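Local coordinates for protein endo-b-1,4-glucanase (PDB 1KS8) that probably hydrolyses internal beta-1,4-glucosidic linkages in cellulose and related glucans, as an endoglucanase of glycoside hydrolase family 9, at residues Asp11-Tyr16 / Gly420-Leu425; Trp32-Ala37 / Arg129-Thr134; Ala55-Lys60 / Ala122-Trp127; Leu76-Ala81 / Met314-Glu319; Val117-Ala122 / Pro138-Asp143. All coordinates share one frame; numbering follows the deposited sequence.

Interaction 1. Residues Asp11-Tyr16 / Gly420-Leu425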
# COMPACT_ATOMS: atom_id res chain seq x y z
N ASP A 11 11.73 9.83 3.75
CA ASP A 11 10.53 10.63 4.01
C ASP A 11 9.29 9.76 3.92
O ASP A 11 8.38 9.88 4.74
CB ASP A 11 10.41 11.77 3.00
CG ASP A 11 11.39 12.91 3.25
OD1 ASP A 11 11.41 13.84 2.42
OD2 ASP A 11 12.13 12.87 4.25
N SER A 12 9.24 8.88 2.93
CA SER A 12 8.09 7.99 2.77
C SER A 12 7.94 7.11 4.01
O SER A 12 6.83 6.84 4.46
CB SER A 12 8.25 7.13 1.52
OG SER A 12 7.07 6.39 1.25
N LEU A 13 9.06 6.68 4.58
CA LEU A 13 9.01 5.87 5.78
C LEU A 13 8.46 6.70 6.94
O LEU A 13 7.80 6.16 7.83
CB LEU A 13 10.39 5.30 6.11
CG LEU A 13 10.76 4.12 5.20
CD1 LEU A 13 12.26 3.85 5.26
CD2 LEU A 13 9.96 2.89 5.62
N LEU A 14 8.72 8.01 6.93
CA LEU A 14 8.18 8.87 7.98
C LEU A 14 6.67 8.96 7.82
O LEU A 14 5.94 9.09 8.80
CB LEU A 14 8.80 10.27 7.92
CG LEU A 14 10.29 10.38 8.30
CD1 LEU A 14 10.73 11.82 8.14
CD2 LEU A 14 10.51 9.91 9.73
N PHE A 15 6.19 8.92 6.58
CA PHE A 15 4.76 8.96 6.36
C PHE A 15 4.13 7.72 7.00
O PHE A 15 3.12 7.81 7.69
CB PHE A 15 4.41 9.01 4.87
CG PHE A 15 2.95 8.75 4.58
CD1 PHE A 15 1.97 9.60 5.08
CD2 PHE A 15 2.56 7.64 3.84
CE1 PHE A 15 0.61 9.35 4.84
CE2 PHE A 15 1.20 7.38 3.59
CZ PHE A 15 0.23 8.23 4.10
N TYR A 16 4.73 6.55 6.77
CA TYR A 16 4.17 5.35 7.37
C TYR A 16 4.21 5.42 8.90
O TYR A 16 3.30 4.94 9.56
CB TYR A 16 4.86 4.10 6.81
CG TYR A 16 4.34 3.75 5.43
CD1 TYR A 16 3.01 3.35 5.24
CD2 TYR A 16 5.15 3.89 4.30
CE1 TYR A 16 2.50 3.10 3.97
CE2 TYR A 16 4.65 3.64 3.02
CZ TYR A 16 3.33 3.25 2.86
OH TYR A 16 2.83 3.01 1.60
N GLY A 420 3.55 1.72 -3.91
CA GLY A 420 4.27 1.59 -5.16
C GLY A 420 5.35 2.66 -5.25
O GLY A 420 6.47 2.39 -5.69
N PHE A 421 4.99 3.87 -4.83
CA PHE A 421 5.88 5.02 -4.81
C PHE A 421 7.15 4.72 -4.03
O PHE A 421 8.26 4.91 -4.53
CB PHE A 421 5.12 6.20 -4.18
CG PHE A 421 5.93 7.44 -3.97
CD1 PHE A 421 6.42 8.16 -5.05
CD2 PHE A 421 6.16 7.92 -2.69
CE1 PHE A 421 7.12 9.36 -4.86
CE2 PHE A 421 6.86 9.11 -2.48
CZ PHE A 421 7.34 9.83 -3.56
N GLN A 422 7.00 4.24 -2.80
CA GLN A 422 8.16 3.94 -1.97
C GLN A 422 9.03 2.83 -2.57
O GLN A 422 10.26 2.93 -2.56
CB GLN A 422 7.73 3.55 -0.56
CG GLN A 422 8.92 3.41 0.39
CD GLN A 422 8.50 3.25 1.84
OE1 GLN A 422 7.80 4.09 2.39
NE2 GLN A 422 8.95 2.17 2.46
N SER A 423 8.40 1.79 -3.09
CA SER A 423 9.16 0.70 -3.69
C SER A 423 9.90 1.18 -4.94
O SER A 423 11.01 0.72 -5.21
CB SER A 423 8.23 -0.47 -4.01
OG SER A 423 7.76 -1.04 -2.79
N ALA A 424 9.30 2.10 -5.68
CA ALA A 424 9.93 2.65 -6.88
C ALA A 424 11.15 3.47 -6.48
O ALA A 424 12.17 3.46 -7.16
CB ALA A 424 8.94 3.51 -7.66
N LEU A 425 11.04 4.19 -5.36
CA LEU A 425 12.15 4.99 -4.88
C LEU A 425 13.32 4.08 -4.51
O LEU A 425 14.47 4.38 -4.82
CB LEU A 425 11.73 5.82 -3.66
CG LEU A 425 10.80 7.00 -3.96
CD1 LEU A 425 10.18 7.51 -2.67
CD2 LEU A 425 11.59 8.10 -4.66

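Interaction 2. Residues Trp32-Ala37 / Arg129-Thr134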
# COMPACT_ATOMS: atom_id res chain seq x y z
N TRP A 32 5.15 13.66 16.96
CA TRP A 32 3.93 14.41 17.24
C TRP A 32 2.75 13.43 17.28
O TRP A 32 1.67 13.78 17.74
CB TRP A 32 3.69 15.52 16.22
CG TRP A 32 3.83 15.15 14.77
CD1 TRP A 32 4.94 15.30 13.99
CD2 TRP A 32 2.81 14.62 13.92
NE1 TRP A 32 4.67 14.90 12.71
CE2 TRP A 32 3.37 14.47 12.64
CE3 TRP A 32 1.47 14.25 14.12
CZ2 TRP A 32 2.65 13.98 11.55
CZ3 TRP A 32 0.75 13.75 13.04
CH2 TRP A 32 1.34 13.62 11.77
N ARG A 33 2.98 12.21 16.79
CA ARG A 33 1.95 11.17 16.83
C ARG A 33 2.04 10.51 18.20
O ARG A 33 3.14 10.31 18.73
CB ARG A 33 2.18 10.12 15.73
CG ARG A 33 1.64 10.48 14.35
CD ARG A 33 0.13 10.70 14.37
NE ARG A 33 -0.52 9.78 15.30
CZ ARG A 33 -0.64 8.47 15.12
NH1 ARG A 33 -0.16 7.90 14.03
NH2 ARG A 33 -1.20 7.73 16.07
N LYS A 34 0.89 10.18 18.78
CA LYS A 34 0.84 9.57 20.10
C LYS A 34 0.09 8.24 20.11
O LYS A 34 -0.60 7.89 19.15
CB LYS A 34 0.15 10.52 21.08
CG LYS A 34 0.72 11.93 21.10
CD LYS A 34 2.17 11.95 21.54
CE LYS A 34 2.74 13.35 21.45
NZ LYS A 34 4.18 13.41 21.83
N ASP A 35 0.23 7.50 21.21
CA ASP A 35 -0.46 6.22 21.35
C ASP A 35 -1.96 6.44 21.15
O ASP A 35 -2.52 7.42 21.66
CB ASP A 35 -0.23 5.63 22.75
CG ASP A 35 1.23 5.29 23.02
OD1 ASP A 35 2.04 5.29 22.07
OD2 ASP A 35 1.55 5.01 24.19
N SER A 36 -2.61 5.54 20.44
CA SER A 36 -4.04 5.68 20.19
C SER A 36 -4.67 4.35 19.79
O SER A 36 -3.96 3.38 19.50
CB SER A 36 -4.28 6.69 19.06
OG SER A 36 -3.83 6.18 17.82
N ALA A 37 -6.00 4.32 19.79
CA ALA A 37 -6.76 3.13 19.42
C ALA A 37 -6.26 1.93 20.21
O ALA A 37 -6.12 0.83 19.67
CB ALA A 37 -6.64 2.88 17.92
N ARG A 129 -7.43 14.39 16.89
CA ARG A 129 -6.31 13.48 17.13
C ARG A 129 -6.83 12.07 17.40
O ARG A 129 -7.84 11.90 18.07
CB ARG A 129 -5.48 13.98 18.31
CG ARG A 129 -4.79 15.32 18.06
CD ARG A 129 -4.10 15.84 19.32
NE ARG A 129 -5.08 16.23 20.32
CZ ARG A 129 -5.39 17.48 20.63
NH1 ARG A 129 -4.80 18.51 20.02
NH2 ARG A 129 -6.33 17.72 21.53
N PRO A 130 -6.14 11.04 16.90
CA PRO A 130 -6.63 9.68 17.15
C PRO A 130 -6.74 9.30 18.62
O PRO A 130 -7.65 8.56 19.00
CB PRO A 130 -5.65 8.80 16.36
CG PRO A 130 -4.38 9.61 16.34
CD PRO A 130 -4.87 11.03 16.14
N GLU A 131 -5.82 9.80 19.44
CA GLU A 131 -5.85 9.50 20.87
C GLU A 131 -7.06 10.12 21.56
O GLU A 131 -7.36 9.78 22.70
CB GLU A 131 -4.56 9.99 21.56
CG GLU A 131 -4.30 11.48 21.42
CD GLU A 131 -3.39 11.83 20.25
OE1 GLU A 131 -3.48 11.16 19.19
OE2 GLU A 131 -2.59 12.78 20.38
N ASP A 132 -7.76 11.01 20.86
CA ASP A 132 -8.94 11.66 21.42
C ASP A 132 -10.26 11.01 21.03
O ASP A 132 -11.33 11.47 21.43
CB ASP A 132 -8.98 13.15 21.03
CG ASP A 132 -7.88 13.97 21.68
OD1 ASP A 132 -7.27 13.49 22.65
OD2 ASP A 132 -7.65 15.10 21.21
N MET A 133 -10.20 9.94 20.23
CA MET A 133 -11.42 9.25 19.82
C MET A 133 -12.16 8.68 21.01
O MET A 133 -11.55 8.14 21.93
CB MET A 133 -11.10 8.11 18.85
CG MET A 133 -10.58 8.54 17.49
SD MET A 133 -10.50 7.16 16.33
CE MET A 133 -9.01 6.33 16.88
N THR A 134 -13.49 8.79 21.00
CA THR A 134 -14.30 8.26 22.08
C THR A 134 -15.46 7.42 21.54
O THR A 134 -16.23 6.85 22.32
CB THR A 134 -14.90 9.39 22.95
OG1 THR A 134 -15.80 10.18 22.17
CG2 THR A 134 -13.80 10.28 23.50
O HOH W 1 -1.02 14.22 18.57
O HOH W 2 -1.50 11.29 17.40
O HOH W 3 -7.88 6.30 20.59

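Interaction 3. Residues Ala55-Lys60 / Ala122-Trp127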
# COMPACT_ATOMS: atom_id res chain seq x y z
N ALA A 55 -5.92 6.19 5.83
CA ALA A 55 -5.60 7.42 5.12
C ALA A 55 -5.58 8.61 6.05
O ALA A 55 -4.76 8.67 6.96
CB ALA A 55 -6.62 7.62 4.01
N GLY A 56 -6.47 9.57 5.82
CA GLY A 56 -6.54 10.74 6.69
C GLY A 56 -7.50 10.48 7.84
O GLY A 56 -7.72 11.35 8.69
N ASP A 57 -8.06 9.27 7.84
CA ASP A 57 -9.01 8.81 8.85
C ASP A 57 -8.34 7.84 9.81
O ASP A 57 -7.12 7.67 9.78
CB ASP A 57 -10.20 8.12 8.16
CG ASP A 57 -9.77 6.95 7.28
OD1 ASP A 57 -8.56 6.81 6.99
OD2 ASP A 57 -10.66 6.18 6.85
N PHE A 58 -9.13 7.18 10.66
CA PHE A 58 -8.56 6.25 11.63
C PHE A 58 -9.13 4.85 11.55
O PHE A 58 -9.02 4.06 12.49
CB PHE A 58 -8.69 6.84 13.04
CG PHE A 58 -8.01 8.17 13.19
CD1 PHE A 58 -8.71 9.29 13.62
CD2 PHE A 58 -6.66 8.31 12.85
CE1 PHE A 58 -8.09 10.54 13.69
CE2 PHE A 58 -6.03 9.55 12.92
CZ PHE A 58 -6.75 10.67 13.34
N VAL A 59 -9.74 4.53 10.41
CA VAL A 59 -10.26 3.19 10.20
C VAL A 59 -9.09 2.33 9.74
O VAL A 59 -8.20 2.80 9.04
CB VAL A 59 -11.34 3.14 9.09
CG1 VAL A 59 -11.78 1.71 8.86
CG2 VAL A 59 -12.52 4.00 9.46
N LYS A 60 -9.10 1.07 10.17
CA LYS A 60 -8.08 0.13 9.74
C LYS A 60 -8.78 -0.76 8.71
O LYS A 60 -9.52 -1.69 9.06
CB LYS A 60 -7.55 -0.65 10.96
CG LYS A 60 -6.57 0.19 11.77
CD LYS A 60 -6.61 -0.05 13.28
CE LYS A 60 -6.19 -1.45 13.67
NZ LYS A 60 -5.91 -1.52 15.14
N ALA A 122 -18.88 6.38 11.73
CA ALA A 122 -18.54 6.85 13.07
C ALA A 122 -17.14 7.45 13.09
O ALA A 122 -16.90 8.47 13.74
CB ALA A 122 -18.63 5.70 14.06
N ASP A 123 -16.23 6.83 12.36
CA ASP A 123 -14.86 7.31 12.31
C ASP A 123 -14.76 8.65 11.57
O ASP A 123 -14.19 9.61 12.07
CB ASP A 123 -13.96 6.29 11.61
CG ASP A 123 -12.49 6.65 11.72
OD1 ASP A 123 -11.88 6.32 12.75
OD2 ASP A 123 -11.96 7.27 10.78
N HIS A 124 -15.33 8.70 10.37
CA HIS A 124 -15.26 9.91 9.56
C HIS A 124 -16.03 11.11 10.08
O HIS A 124 -15.77 12.24 9.67
CB HIS A 124 -15.67 9.56 8.13
CG HIS A 124 -14.77 8.55 7.48
ND1 HIS A 124 -15.02 8.01 6.24
CD2 HIS A 124 -13.62 7.99 7.91
CE1 HIS A 124 -14.06 7.15 5.93
NE2 HIS A 124 -13.20 7.12 6.93
N ALA A 125 -16.97 10.88 10.99
CA ALA A 125 -17.76 11.97 11.56
C ALA A 125 -16.93 12.76 12.57
O ALA A 125 -17.32 13.83 13.02
CB ALA A 125 -19.01 11.41 12.23
N PHE A 126 -15.77 12.20 12.92
CA PHE A 126 -14.86 12.81 13.88
C PHE A 126 -13.65 13.40 13.17
O PHE A 126 -13.12 12.81 12.24
CB PHE A 126 -14.38 11.73 14.86
CG PHE A 126 -13.22 12.14 15.73
CD1 PHE A 126 -13.42 12.96 16.84
CD2 PHE A 126 -11.93 11.70 15.46
CE1 PHE A 126 -12.36 13.32 17.67
CE2 PHE A 126 -10.86 12.05 16.28
CZ PHE A 126 -11.07 12.86 17.38
N TRP A 127 -13.23 14.59 13.60
CA TRP A 127 -12.03 15.22 13.07
C TRP A 127 -11.22 15.66 14.28
O TRP A 127 -11.64 16.53 15.03
CB TRP A 127 -12.33 16.43 12.17
CG TRP A 127 -11.08 16.91 11.47
CD1 TRP A 127 -10.06 17.65 12.00
CD2 TRP A 127 -10.66 16.55 10.14
NE1 TRP A 127 -9.03 17.77 11.10
CE2 TRP A 127 -9.37 17.11 9.95
CE3 TRP A 127 -11.24 15.81 9.11
CZ2 TRP A 127 -8.66 16.94 8.76
CZ3 TRP A 127 -10.54 15.65 7.92
CH2 TRP A 127 -9.25 16.21 7.76

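Interaction 4. Residues Leu76-Ala81 / Met314-Glu319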
# COMPACT_ATOMS: atom_id res chain seq x y z
N LEU A 76 11.27 -4.29 -0.90
CA LEU A 76 12.34 -4.60 0.05
C LEU A 76 13.12 -5.83 -0.39
O LEU A 76 14.32 -5.95 -0.13
CB LEU A 76 11.76 -4.85 1.44
CG LEU A 76 11.98 -3.78 2.51
CD1 LEU A 76 11.29 -4.22 3.80
CD2 LEU A 76 13.47 -3.58 2.75
N ILE A 77 12.43 -6.75 -1.05
CA ILE A 77 13.06 -7.98 -1.53
C ILE A 77 13.87 -7.76 -2.80
O ILE A 77 15.04 -8.13 -2.87
CB ILE A 77 12.00 -9.07 -1.80
CG1 ILE A 77 11.28 -9.45 -0.50
CG2 ILE A 77 12.66 -10.30 -2.44
CD1 ILE A 77 10.01 -10.26 -0.71
N ASP A 78 13.25 -7.15 -3.81
CA ASP A 78 13.92 -6.91 -5.09
C ASP A 78 14.90 -5.74 -5.12
O ASP A 78 15.83 -5.73 -5.92
CB ASP A 78 12.87 -6.69 -6.18
CG ASP A 78 12.13 -7.96 -6.54
OD1 ASP A 78 11.13 -7.87 -7.29
OD2 ASP A 78 12.54 -9.05 -6.09
N PHE A 79 14.70 -4.76 -4.24
CA PHE A 79 15.56 -3.59 -4.22
C PHE A 79 16.08 -3.28 -2.82
O PHE A 79 16.15 -2.13 -2.40
CB PHE A 79 14.79 -2.40 -4.81
CG PHE A 79 14.24 -2.68 -6.18
CD1 PHE A 79 15.09 -2.74 -7.28
CD2 PHE A 79 12.89 -2.94 -6.36
CE1 PHE A 79 14.60 -3.07 -8.55
CE2 PHE A 79 12.39 -3.27 -7.62
CZ PHE A 79 13.25 -3.33 -8.72
N GLU A 80 16.47 -4.34 -2.11
CA GLU A 80 16.99 -4.21 -0.76
C GLU A 80 18.19 -3.27 -0.74
O GLU A 80 18.39 -2.52 0.21
CB GLU A 80 17.40 -5.59 -0.23
CG GLU A 80 17.80 -5.59 1.24
CD GLU A 80 18.20 -6.96 1.74
OE1 GLU A 80 18.47 -7.09 2.95
OE2 GLU A 80 18.25 -7.90 0.92
N ALA A 81 19.00 -3.32 -1.80
CA ALA A 81 20.18 -2.48 -1.89
C ALA A 81 19.81 -1.00 -1.82
O ALA A 81 20.59 -0.18 -1.33
CB ALA A 81 20.93 -2.77 -3.19
N MET A 314 7.03 -0.89 -14.23
CA MET A 314 8.06 -0.69 -15.25
C MET A 314 9.44 -1.07 -14.73
O MET A 314 10.24 -1.68 -15.44
CB MET A 314 8.07 0.76 -15.73
CG MET A 314 6.85 1.13 -16.56
SD MET A 314 6.95 2.83 -17.14
CE MET A 314 5.24 3.11 -17.59
N LEU A 315 9.72 -0.70 -13.48
CA LEU A 315 11.00 -1.01 -12.87
C LEU A 315 11.15 -2.52 -12.69
O LEU A 315 12.24 -3.08 -12.86
CB LEU A 315 11.14 -0.27 -11.54
CG LEU A 315 11.34 1.24 -11.73
CD1 LEU A 315 11.02 1.99 -10.44
CD2 LEU A 315 12.77 1.50 -12.17
N GLU A 316 10.05 -3.19 -12.36
CA GLU A 316 10.07 -4.64 -12.18
C GLU A 316 10.26 -5.31 -13.54
O GLU A 316 10.95 -6.32 -13.66
CB GLU A 316 8.76 -5.12 -11.53
CG GLU A 316 8.72 -4.92 -10.03
CD GLU A 316 9.53 -5.95 -9.28
OE1 GLU A 316 9.91 -5.70 -8.12
OE2 GLU A 316 9.78 -7.04 -9.85
N ALA A 317 9.64 -4.73 -14.57
CA ALA A 317 9.75 -5.26 -15.92
C ALA A 317 11.19 -5.14 -16.41
O ALA A 317 11.71 -6.04 -17.07
CB ALA A 317 8.82 -4.51 -16.86
N ALA A 318 11.83 -4.02 -16.09
CA ALA A 318 13.21 -3.79 -16.50
C ALA A 318 14.12 -4.87 -15.93
O ALA A 318 15.09 -5.28 -16.57
CB ALA A 318 13.68 -2.41 -16.05
N GLU A 319 13.81 -5.33 -14.72
CA GLU A 319 14.61 -6.38 -14.08
C GLU A 319 14.51 -7.70 -14.84
O GLU A 319 15.39 -8.54 -14.73
CB GLU A 319 14.16 -6.58 -12.63
CG GLU A 319 14.45 -5.38 -11.74
CD GLU A 319 15.94 -5.11 -11.62
OE1 GLU A 319 16.32 -3.92 -11.49
OE2 GLU A 319 16.74 -6.07 -11.64

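Interaction 5. Residues Val117-Ala122 / Pro138-Asp143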
# COMPACT_ATOMS: atom_id res chain seq x y z
N VAL A 117 -11.33 -2.48 11.60
CA VAL A 117 -11.54 -1.99 12.96
C VAL A 117 -11.91 -0.52 12.75
O VAL A 117 -11.16 0.24 12.14
CB VAL A 117 -10.30 -2.07 13.86
CG1 VAL A 117 -10.63 -1.50 15.23
CG2 VAL A 117 -9.85 -3.52 13.99
N GLY A 118 -13.09 -0.16 13.24
CA GLY A 118 -13.60 1.18 13.08
C GLY A 118 -14.67 1.14 11.99
O GLY A 118 -14.52 0.41 11.01
N GLN A 119 -15.75 1.90 12.18
CA GLN A 119 -16.81 1.95 11.18
C GLN A 119 -16.59 3.21 10.37
O GLN A 119 -16.26 4.26 10.93
CB GLN A 119 -18.19 2.00 11.83
CG GLN A 119 -19.30 2.01 10.80
CD GLN A 119 -20.56 2.72 11.27
OE1 GLN A 119 -20.50 3.84 11.78
NE2 GLN A 119 -21.70 2.07 11.08
N GLY A 120 -16.79 3.13 9.06
CA GLY A 120 -16.60 4.30 8.22
C GLY A 120 -17.30 5.56 8.69
O GLY A 120 -16.67 6.61 8.84
N ASP A 121 -18.60 5.48 8.94
CA ASP A 121 -19.33 6.67 9.36
C ASP A 121 -18.95 7.23 10.71
O ASP A 121 -18.73 8.44 10.84
CB ASP A 121 -20.84 6.41 9.31
CG ASP A 121 -21.36 6.24 7.90
OD1 ASP A 121 -20.58 6.49 6.95
OD2 ASP A 121 -22.54 5.86 7.74
N ALA A 122 -18.88 6.38 11.73
CA ALA A 122 -18.54 6.85 13.07
C ALA A 122 -17.14 7.45 13.09
O ALA A 122 -16.90 8.47 13.74
CB ALA A 122 -18.63 5.70 14.06
N PRO A 138 -16.13 -0.75 16.10
CA PRO A 138 -16.49 -2.15 15.82
C PRO A 138 -15.41 -2.83 14.99
O PRO A 138 -14.70 -2.18 14.22
CB PRO A 138 -17.80 -2.03 15.04
CG PRO A 138 -18.36 -0.71 15.48
CD PRO A 138 -17.14 0.17 15.54
N ALA A 139 -15.29 -4.14 15.17
CA ALA A 139 -14.34 -4.93 14.41
C ALA A 139 -15.16 -5.89 13.57
O ALA A 139 -16.10 -6.52 14.07
CB ALA A 139 -13.42 -5.70 15.35
N TYR A 140 -14.83 -5.99 12.29
CA TYR A 140 -15.56 -6.85 11.37
C TYR A 140 -14.64 -7.95 10.84
O TYR A 140 -13.45 -7.70 10.58
CB TYR A 140 -16.10 -6.03 10.20
CG TYR A 140 -16.95 -4.85 10.60
CD1 TYR A 140 -18.08 -5.01 11.41
CD2 TYR A 140 -16.65 -3.56 10.16
CE1 TYR A 140 -18.89 -3.93 11.76
CE2 TYR A 140 -17.45 -2.47 10.51
CZ TYR A 140 -18.56 -2.66 11.30
OH TYR A 140 -19.35 -1.58 11.63
N LYS A 141 -15.18 -9.14 10.67
CA LYS A 141 -14.38 -10.27 10.21
C LYS A 141 -15.02 -11.07 9.08
O LYS A 141 -16.21 -10.94 8.79
CB LYS A 141 -14.14 -11.22 11.38
CG LYS A 141 -15.41 -11.91 11.87
CD LYS A 141 -15.13 -12.85 13.04
CE LYS A 141 -16.35 -13.70 13.37
NZ LYS A 141 -17.54 -12.87 13.70
N ILE A 142 -14.19 -11.89 8.45
CA ILE A 142 -14.65 -12.81 7.43
C ILE A 142 -14.41 -14.17 8.07
O ILE A 142 -13.54 -14.31 8.94
CB ILE A 142 -13.86 -12.70 6.09
CG1 ILE A 142 -12.36 -12.75 6.34
CG2 ILE A 142 -14.26 -11.43 5.35
CD1 ILE A 142 -11.53 -12.83 5.05
N ASP A 143 -15.21 -15.16 7.69
CA ASP A 143 -15.07 -16.51 8.22
C ASP A 143 -15.64 -17.49 7.21
O ASP A 143 -15.93 -17.11 6.08
CB ASP A 143 -15.77 -16.65 9.58
CG ASP A 143 -17.19 -16.12 9.58
OD1 ASP A 143 -17.91 -16.33 8.59
OD2 ASP A 143 -17.59 -15.49 10.59

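Interaction 1. Residues Asp11-Tyr16 / Gly420-Leu425
F421 and Q422, on helix 415-430, both reach S12 on helix 5-18; the two segments run nearly antiparallel, their axes 150° apart and 10.4 Å from one another at closest approach. F421 contributes only loosely, the S12 hydroxyl standing 4.3 Å (OG to CD2) from its ring, while L425 CD1 lies over one face of that ring. Q422 does most of the work. Its chain leaves with CG anti to the backbone N (chi1 -172°) and stays extended, which carries the amide to the first helix. There OE1 accepts a hydrogen bond from S12 OG at 2.7 Å, in the carbonyl plane and on a lone pair. The same oxygen lies in the ring plane of Y16, at its edge, 3.2 Å from CE2; ring and amide are nearly perpendicular, at 77°. On the NH2 side, L13 CD2 packs 3.4 Å from Q422 NE2. Partners beyond the segments complete the polar network: Q422 NE2 bonds to Y83 OH, S12 OG also to N418 ND2, and Y16 OH to the T415 carbonyl. With both ends of the buried amide engaged, its flip is fixed, and the S12 hydroxyl, the Q422 amide and the Y16 hydroxyl all find partners within the protein.

Interaction 2. Residues Trp32-Ala37 / Arg129-Thr134
E131 packs against the side chains of K34 and S36 and the carbonyl of D35, and its course from CB to carboxylate traces much of the contact. CB sits 3.3 Å from the D35 carbonyl O and close to S36 CB. CG falls between the backbone N and carbonyl carbon (chi1 58°), and a bend at chi2 brings the acid group to the aliphatic start of K34, with OE2 3.5 Å from K34 CG. The lysine's amino end turns elsewhere, to the T31 carbonyl. At the tip, E131 OE1 accepts from a water at 2.7 Å, and this water in turn accepts from R33 NE and K34 N; acid and guanidinium are thus linked through solvent. P130, next door, packs CG 3.7 Å from R33 NH2 and CB 3.5 Å from S36 OG, while R33 NH1 bonds to the carbonyls of A18 and R20. Another water bridges A37 N and P130 O, both 2.8 Å from it, and the M133 methyl closes the far end against A37 CB. The arrangement is a water-mediated junction of two irregular loops, one carrying the 3-10 turn 130-132, among the long connections that elaborate the (alpha/alpha)6 barrel of family 9.

Interaction 3. Residues Ala55-Lys60 / Ala122-Trp127
Two acid side chains, D57 and D123, lie close enough for their OD2 atoms to be 4.3 Å apart, and each of these oxygens takes an N-H from the other segment. D57 OD2 accepts from H124 NE2 at 2.7 Å in a fairly straight bond (157°), a histidine-carboxylate pair. The oxygen lies at the edge of the imidazole, near its plane, and is met on its anti side, with carboxylate and ring turned 45° against each other. D57 CG occupies the position between the backbone N and the carbonyl carbon (chi1 58°), where its other oxygen, OD1, accepts from A55 N; the carboxylate is thereby held at both oxygens. D123 OD2, in turn, receives F58 N at 2.8 Å, on the syn side, and its other oxygen OD1 rests 3.2 Å from F58 CB. V59 lays CG2 against the stem of D123, 3.5 Å from CB. Further out, F58 CE1 reaches the edge of the F126 ring, 4.1 Å from CE2. R361 bonds to carbonyls of both segments, those of G56, H124 and F126. The D57 side chain is about 6 Å from that of E412, a predicted active-site residue, and a bound sulfate, probably from the crystallisation liquor, lies about 3 Å from the side chain of H124. D57 ends the Asp-Ala-Gly-Asp sequence characteristic of family 9, so the contact joins the short helix 120-124 to the probable catalytic cleft of this glycosidase fold.

Interaction 4. Residues Leu76-Ala81 / Met314-Glu319
Carboxyl groups make the tightest approach here: D78 OD1 lies 2.6 Å from E316 OE1 and 3.0 Å from E316 OE2, the two planes turned 42° apart. The glutamate chain is bent at chi2 (-77°), which swings its acid group off the helix 303-319 toward the end of helix 62-78. The other oxygen of the aspartate, D78 OD2, makes a salt bridge with R224.

Contacts between ring and carboxylate form a second group. The F79 ring comes in with E319 OE1 in its plane, at the edge, 3.5 Å from CE1, where the weakly positive ring edge probably suits an oxygen that R328 holds in a salt bridge. E316 OE1 approaches the ring obliquely, 3.5 Å from F79 CE2.

Carbon contacts to the ring supply the rest. E319 CG lies 3.8 Å from F79 CZ, and D78 CB covers part of one ring face from within the same segment. A426 and A427 of helix 415-430 also touch the phenylalanine.

Oxygens as near as those of D78 and E316 make it probable that one acid group holds a proton, as would be plausible at the pH of 2.5 used for this structure, with R224 partly offsetting any remaining charge.

Interaction 5. Residues Val117-Ala122 / Pro138-Asp143
The Y140 ring meets G118 and Q119: G118 O approaches Y140 CE2 at 4.1 Å from an oblique direction. The phenol oxygen rests against the aliphatic stem of the glutamine, Y140 OH lying 3.7 Å from Q119 CG. The other flat group, the Q119 amide, is turned 43° from the ring plane. I199 and Q116 also touch the tyrosine. These groups flank the end of a small three-stranded antiparallel sheet, in which strand 113-117 is the middle strand, between 60-61 and 139-142. V117 and A139 form a non-hydrogen-bonded antiparallel pair, with CA atoms 4.3 Å apart, and their side chains lie on the same face, CG2 of the valine against CB of the alanine. Just beyond, G118 N donates to P138 O at 2.8 Å in a nearly straight bond (166°). The same carbonyl oxygen is approached by V117 CA at 3.4 Å, so it takes one hydrogen bond and one weaker CA-H...O contact. At the positive phi of G118 a CB would be jammed against the carbonyl O of V117, and here the chain leaves the strand for helix 120-124. P138 packs its CD 4.0 Å from Q119 N, at the start of that turn. Q119 is the N-cap of the helix, and its chain, extended with CG opposite the backbone N (chi1 -178°), brings OE1 to A122 N, 3.0 Å away, a capping bond.

From the N terminus, interaction 1 joins helix 5-18 to helix 415-430 and closes a loop holding all the others. Interaction 2 ties the 32-37 loop to 129-134; nested inside it, interaction 3 joins the 55-60 loop to helix 120-124, and the two touch where P130 and M133 pack on F58 and F126. Interaction 4 crosses both, linking the junction of helices 62-78 and 80-85 to helix 303-319, and meets interaction 1 where A424 packs on L315. Interaction 5, nested inside interaction 4 but crossing 2 and 3, pairs strand 113-117 with 139-142; K60 N probably hydrogen-bonds to V117 O. Interactions 2, 3 and 5 cluster around the small sheet, helix 120-124 and neighbouring loops, far from interaction 4.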